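Local coordinates for uncharacterized protein (Bacteroides caccae, PDB 4L7A) that is of unknown function but, as a putative zinc-binding metallopeptidase of the Peptidase_MA clan, probably cleaves peptide bonds with a bound zinc ion, at residues Thr188-Ala191 / Ser196-Ile199; Ala100-Gly105 / Asn135-Lys140. One frame throughout, in Å; residues are numbered along the deposited sequence. Where two conformers were deposited one is given.

Interaction 1. Residues Thr188-Ala191 / Ser196-Ile199; sequences TPYA and SEDI
The phenol end of Tyr190 lies across the aliphatic part of Glu197, with CG of the glutamate 3.6 Å from ring atom CZ and 3.5 Å from OH of the tyrosine. This is a turn, secured by an ST motif at Thr188, that folds back on the helix following it: residues 189-191 have helical backbone angles, and helix 195-208 begins a few residues later. With CG anti to the backbone N (chi1 -167°), the ring of Tyr190 swings its outer end to Glu197, whose CB sits 4.2 Å above the plane of the Tyr190 ring, toward the rim. A serine here would probably strip the cover from CB and CG of Glu197 and leave Trp173 without its edge-to-face partner. The bend at chi2 of Glu197 carries its carboxylate on to a salt bridge with Lys194, and the side chain touches His144, the first histidine of the HExxH sequence on helix 131-153, which places this end of helix 195-208 beside the probable zinc site. Deeper in, Ala191 O comes 3.2 Å from Asp198 CB, and Ala191 CB packs 3.9 Å from Asp198 CA. In the buried carboxylate of Asp198, OD1 is hydrogen-bonded to Tyr160 OH; OD2 is hydrogen-bonded to Tyr168 OH and salt-bridged to Lys232. In the ST motif, Ala191 N donates to Thr188 OG1 at 3.1 Å, the N-H...O angle being 151°.

Interaction 2. Residues Ala100-Gly105 / Asn135-Lys140; sequences ASWDKG and NEYYFK
Trp102 and Tyr137 meet where a type I beta turn, Trp102 to Gly105, in the connection between strands 93-98 and 107-112, leans on helix 131-153. The touching is done by the phenol oxygen: Tyr137 OH lies over one face of the indole, 3.8 Å above its plane and offset toward the rim, 4.0 Å from CD2 of Trp102. The planes of the tyrosine ring and the five-membered ring are only 23° apart, yet the centroids stand 5.8 Å from each other, so the rings are slid apart and barely overlap. With CG between the backbone N and the carbonyl carbon (chi1 70°), the indole presents a face to Tyr137 OH; nearer the backbone, Trp102 CB lies 4.1 Å from Tyr137 CE1. On the helix, CB of Tyr137 points past the turn, and with CG beside the backbone N (chi1 -63°) the ring comes back so that its hydroxyl end meets Trp102. Trp125 meets the same tyrosine ring edge-to-face and also touches Trp102. Solvent reaches the tryptophan, whereas Tyr137 is buried. Tyr137 CB rests over the centre of the Tyr138 ring, 3.7 Å above it. The backbone of Tyr137 is tied to the loop as well, its carbonyl oxygen hydrogen-bonded to Thr106 OG1. Here the helix has a wider, pi-type turn, closed by Lys140 N donating to Asn135 O at 3.1 Å.

Along the chain interaction 2 closes before interaction 1 opens, and their centres lie 19 Å apart. Interaction 2 fastens a loop of the mixed sheet to the first part of helix 131-153; interaction 1 packs beside the same helix further along, where the loop after helix 178-181 folds onto helix 195-208, with Ile199 touching His151. The two do not touch, although their nearest atoms are about 4 Å apart, and Glu201 on helix 195-208 joins them: its OE1 is salt-bridged to Lys140 and hydrogen-bonded to Thr188. Helix 131-153, carrying the HExxH-type sequence, thus meets the sheet side in one contact and lies beside the other, consistent with a metallopeptidase core built around it.

Interaction 1. Residues Thr188-Ala191 / Ser196-Ile199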
loop_
_atom_site.group_PDB
_atom_site.type_symbol
_atom_site.label_atom_id
_atom_site.label_comp_id
_atom_site.label_asym_id
_atom_site.label_seq_id
_atom_site.Cartn_x
_atom_site.Cartn_y
_atom_site.Cartn_z
ATOM N N THR A 188 -12.880 -0.804 -8.697
ATOM C CA THR A 188 -13.446 -1.147 -7.407
ATOM C C THR A 188 -14.605 -0.206 -7.147
ATOM O O THR A 188 -14.714 0.839 -7.775
ATOM C CB THR A 188 -12.429 -0.891 -6.243
ATOM O OG1 THR A 188 -12.011 0.482 -6.221
ATOM C CG2 THR A 188 -11.261 -1.765 -6.351
ATOM N N PRO A 189 -15.455 -0.522 -6.185
ATOM C CA PRO A 189 -16.511 0.448 -5.803
ATOM C C PRO A 189 -15.964 1.790 -5.417
ATOM O O PRO A 189 -16.496 2.817 -5.846
ATOM C CB PRO A 189 -17.150 -0.212 -4.582
ATOM C CG PRO A 189 -17.032 -1.688 -4.896
ATOM C CD PRO A 189 -15.656 -1.831 -5.550
ATOM N N TYR A 190 -14.886 1.804 -4.627
ATOM C CA TYR A 190 -14.257 3.062 -4.193
ATOM C C TYR A 190 -13.710 3.924 -5.326
ATOM O O TYR A 190 -13.753 5.153 -5.261
ATOM C CB TYR A 190 -13.131 2.746 -3.194
ATOM C CG TYR A 190 -12.629 3.926 -2.450
ATOM C CD1 TYR A 190 -13.485 4.770 -1.800
ATOM C CD2 TYR A 190 -11.301 4.142 -2.297
ATOM C CE1 TYR A 190 -13.011 5.844 -1.080
ATOM C CE2 TYR A 190 -10.822 5.241 -1.575
ATOM C CZ TYR A 190 -11.654 6.046 -0.975
ATOM O OH TYR A 190 -11.168 7.110 -0.238
ATOM N N ALA A 191 -13.238 3.290 -6.381
ATOM C CA ALA A 191 -12.806 4.013 -7.594
ATOM C C ALA A 191 -13.943 4.764 -8.256
ATOM O O ALA A 191 -13.727 5.818 -8.872
ATOM C CB ALA A 191 -12.179 3.085 -8.578
ATOM N N SER A 196 -10.222 11.582 -8.294
ATOM C CA SER A 196 -8.905 11.478 -7.591
ATOM C C SER A 196 -8.733 10.091 -6.902
ATOM O O SER A 196 -7.638 9.540 -6.846
ATOM C CB SER A 196 -8.750 12.595 -6.559
ATOM O OG SER A 196 -9.785 12.410 -5.602
ATOM N N GLU A 197 -9.814 9.509 -6.409
ATOM C CA GLU A 197 -9.750 8.146 -5.872
ATOM C C GLU A 197 -9.665 7.071 -6.967
ATOM O O GLU A 197 -8.988 6.036 -6.794
ATOM C CB GLU A 197 -10.853 7.866 -4.845
ATOM C CG GLU A 197 -10.438 8.343 -3.445
ATOM C CD GLU A 197 -10.285 9.818 -3.400
ATOM O OE1 GLU A 197 -11.343 10.484 -3.542
ATOM O OE2 GLU A 197 -9.124 10.310 -3.305
ATOM N N ASP A 198 -10.319 7.335 -8.095
ATOM C CA ASP A 198 -10.325 6.452 -9.263
ATOM C C ASP A 198 -8.880 6.227 -9.749
ATOM O O ASP A 198 -8.406 5.097 -9.822
ATOM C CB ASP A 198 -11.222 7.063 -10.355
ATOM C CG ASP A 198 -11.396 6.193 -11.581
ATOM O OD1 ASP A 198 -10.643 5.228 -11.810
ATOM O OD2 ASP A 198 -12.348 6.477 -12.333
ATOM N N ILE A 199 -8.156 7.278 -9.998
ATOM C CA ILE A 199 -6.831 7.091 -10.473
ATOM C C ILE A 199 -5.886 6.452 -9.397
ATOM O O ILE A 199 -5.037 5.618 -9.758
ATOM C CB ILE A 199 -6.283 8.361 -11.088
ATOM C CG1 ILE A 199 -4.943 8.048 -11.731
ATOM C CG2 ILE A 199 -6.221 9.541 -10.077
ATOM C CD1 ILE A 199 -4.357 9.206 -12.512
#

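Interaction 2. Residues Ala100-Gly105 / Asn135-Lys140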
loop_
_atom_site.group_PDB
_atom_site.type_symbol
_atom_site.label_atom_id
_atom_site.label_comp_id
_atom_site.label_asym_id
_atom_site.label_seq_id
_atom_site.Cartn_x
_atom_site.Cartn_y
_atom_site.Cartn_z
ATOM N N ALA A 100 -5.730 -8.246 18.157
ATOM C CA ALA A 100 -6.192 -9.581 18.412
ATOM C C ALA A 100 -6.639 -10.294 17.143
ATOM O O ALA A 100 -6.501 -11.480 17.070
ATOM C CB ALA A 100 -7.308 -9.566 19.414
ATOM N N SER A 101 -7.123 -9.556 16.145
ATOM C CA SER A 101 -7.510 -10.129 14.866
ATOM C C SER A 101 -7.527 -9.075 13.765
ATOM O O SER A 101 -7.248 -7.874 14.019
ATOM C CB SER A 101 -8.892 -10.768 14.970
ATOM O OG SER A 101 -9.163 -11.556 13.825
ATOM N N TRP A 102 -7.866 -9.536 12.562
ATOM C CA TRP A 102 -8.012 -8.691 11.385
ATOM C C TRP A 102 -9.400 -8.096 11.246
ATOM O O TRP A 102 -9.606 -7.226 10.411
ATOM C CB TRP A 102 -7.746 -9.498 10.118
ATOM C CG TRP A 102 -8.787 -10.509 9.797
ATOM C CD1 TRP A 102 -9.991 -10.292 9.169
ATOM C CD2 TRP A 102 -8.709 -11.903 10.040
ATOM N NE1 TRP A 102 -10.680 -11.462 9.057
ATOM C CE2 TRP A 102 -9.917 -12.475 9.578
ATOM C CE3 TRP A 102 -7.751 -12.726 10.631
ATOM C CZ2 TRP A 102 -10.185 -13.843 9.667
ATOM C CZ3 TRP A 102 -8.019 -14.118 10.737
ATOM C CH2 TRP A 102 -9.227 -14.652 10.250
ATOM N N ASP A 103 -10.344 -8.576 12.058
ATOM C CA ASP A 103 -11.776 -8.249 11.906
ATOM C C ASP A 103 -12.185 -6.773 12.146
ATOM O O ASP A 103 -13.210 -6.369 11.667
ATOM C CB ASP A 103 -12.642 -9.187 12.791
ATOM C CG ASP A 103 -12.446 -8.941 14.297
ATOM O OD1 ASP A 103 -11.487 -8.242 14.711
ATOM O OD2 ASP A 103 -13.237 -9.471 15.101
ATOM N N LYS A 104 -11.429 -5.991 12.903
ATOM C CA LYS A 104 -11.689 -4.543 13.028
ATOM C C LYS A 104 -10.825 -3.725 12.051
ATOM O O LYS A 104 -10.406 -2.641 12.412
ATOM C CB LYS A 104 -11.290 -3.999 14.411
ATOM C CG LYS A 104 -11.795 -4.730 15.608
ATOM C CD LYS A 104 -13.187 -4.388 15.925
ATOM C CE LYS A 104 -13.440 -4.589 17.390
ATOM N NZ LYS A 104 -14.905 -4.763 17.584
ATOM N N GLY A 105 -10.491 -4.236 10.876
ATOM C CA GLY A 105 -9.568 -3.506 9.986
ATOM C C GLY A 105 -8.094 -3.616 10.322
ATOM O O GLY A 105 -7.740 -3.922 11.427
ATOM N N ASN A 135 -1.569 -8.090 0.601
ATOM C CA ASN A 135 -2.114 -7.016 -0.266
ATOM C C ASN A 135 -3.471 -6.547 0.266
ATOM O O ASN A 135 -3.739 -5.342 0.367
ATOM C CB ASN A 135 -2.195 -7.503 -1.700
ATOM C CG ASN A 135 -0.850 -7.532 -2.358
ATOM O OD1 ASN A 135 0.052 -6.790 -1.951
ATOM N ND2 ASN A 135 -0.705 -8.331 -3.435
ATOM N N GLU A 136 -4.304 -7.486 0.645
ATOM C CA GLU A 136 -5.621 -7.076 1.131
ATOM C C GLU A 136 -5.477 -6.214 2.424
ATOM O O GLU A 136 -6.094 -5.204 2.522
ATOM C CB GLU A 136 -6.507 -8.283 1.362
ATOM C CG GLU A 136 -7.886 -7.968 1.857
ATOM C CD GLU A 136 -8.621 -9.219 2.450
ATOM O OE1 GLU A 136 -8.190 -10.386 2.270
ATOM O OE2 GLU A 136 -9.651 -9.020 3.101
ATOM N N TYR A 137 -4.644 -6.616 3.373
ATOM C CA TYR A 137 -4.593 -5.963 4.635
ATOM C C TYR A 137 -3.820 -4.648 4.605
ATOM O O TYR A 137 -4.125 -3.756 5.372
ATOM C CB TYR A 137 -3.878 -6.878 5.662
ATOM C CG TYR A 137 -4.545 -8.189 5.975
ATOM C CD1 TYR A 137 -5.930 -8.323 5.942
ATOM C CD2 TYR A 137 -3.786 -9.320 6.314
ATOM C CE1 TYR A 137 -6.550 -9.555 6.228
ATOM C CE2 TYR A 137 -4.406 -10.560 6.600
ATOM C CZ TYR A 137 -5.781 -10.654 6.572
ATOM O OH TYR A 137 -6.404 -11.859 6.831
ATOM N N TYR A 138 -2.781 -4.580 3.771
ATOM C CA TYR A 138 -1.767 -3.572 3.869
ATOM C C TYR A 138 -1.325 -2.948 2.574
ATOM O O TYR A 138 -1.387 -1.738 2.492
ATOM C CB TYR A 138 -0.502 -4.093 4.535
ATOM C CG TYR A 138 -0.665 -4.757 5.873
ATOM C CD1 TYR A 138 -1.374 -4.145 6.914
ATOM C CD2 TYR A 138 -0.081 -5.968 6.111
ATOM C CE1 TYR A 138 -1.510 -4.754 8.169
ATOM C CE2 TYR A 138 -0.160 -6.590 7.359
ATOM C CZ TYR A 138 -0.895 -5.984 8.397
ATOM O OH TYR A 138 -0.959 -6.621 9.627
ATOM N N PHE A 139 -0.857 -3.725 1.581
ATOM C CA PHE A 139 -0.121 -3.074 0.507
ATOM C C PHE A 139 -1.018 -2.340 -0.473
ATOM O O PHE A 139 -0.636 -1.305 -0.983
ATOM C CB PHE A 139 0.770 -4.041 -0.279
ATOM C CG PHE A 139 1.941 -4.521 0.485
ATOM C CD1 PHE A 139 2.868 -3.628 0.971
ATOM C CD2 PHE A 139 2.144 -5.853 0.678
ATOM C CE1 PHE A 139 3.942 -4.080 1.738
ATOM C CE2 PHE A 139 3.217 -6.308 1.387
ATOM C CZ PHE A 139 4.098 -5.429 1.940
ATOM N N LYS A 140 -2.207 -2.877 -0.746
ATOM C CA LYS A 140 -3.143 -2.182 -1.653
ATOM C C LYS A 140 -3.391 -0.730 -1.194
ATOM O O LYS A 140 -3.243 0.241 -1.961
ATOM C CB LYS A 140 -4.446 -2.973 -1.809
ATOM C CG LYS A 140 -5.678 -2.177 -2.220
ATOM C CD LYS A 140 -5.578 -1.880 -3.678
ATOM C CE LYS A 140 -6.641 -0.852 -4.137
ATOM N NZ LYS A 140 -7.983 -1.053 -3.546
#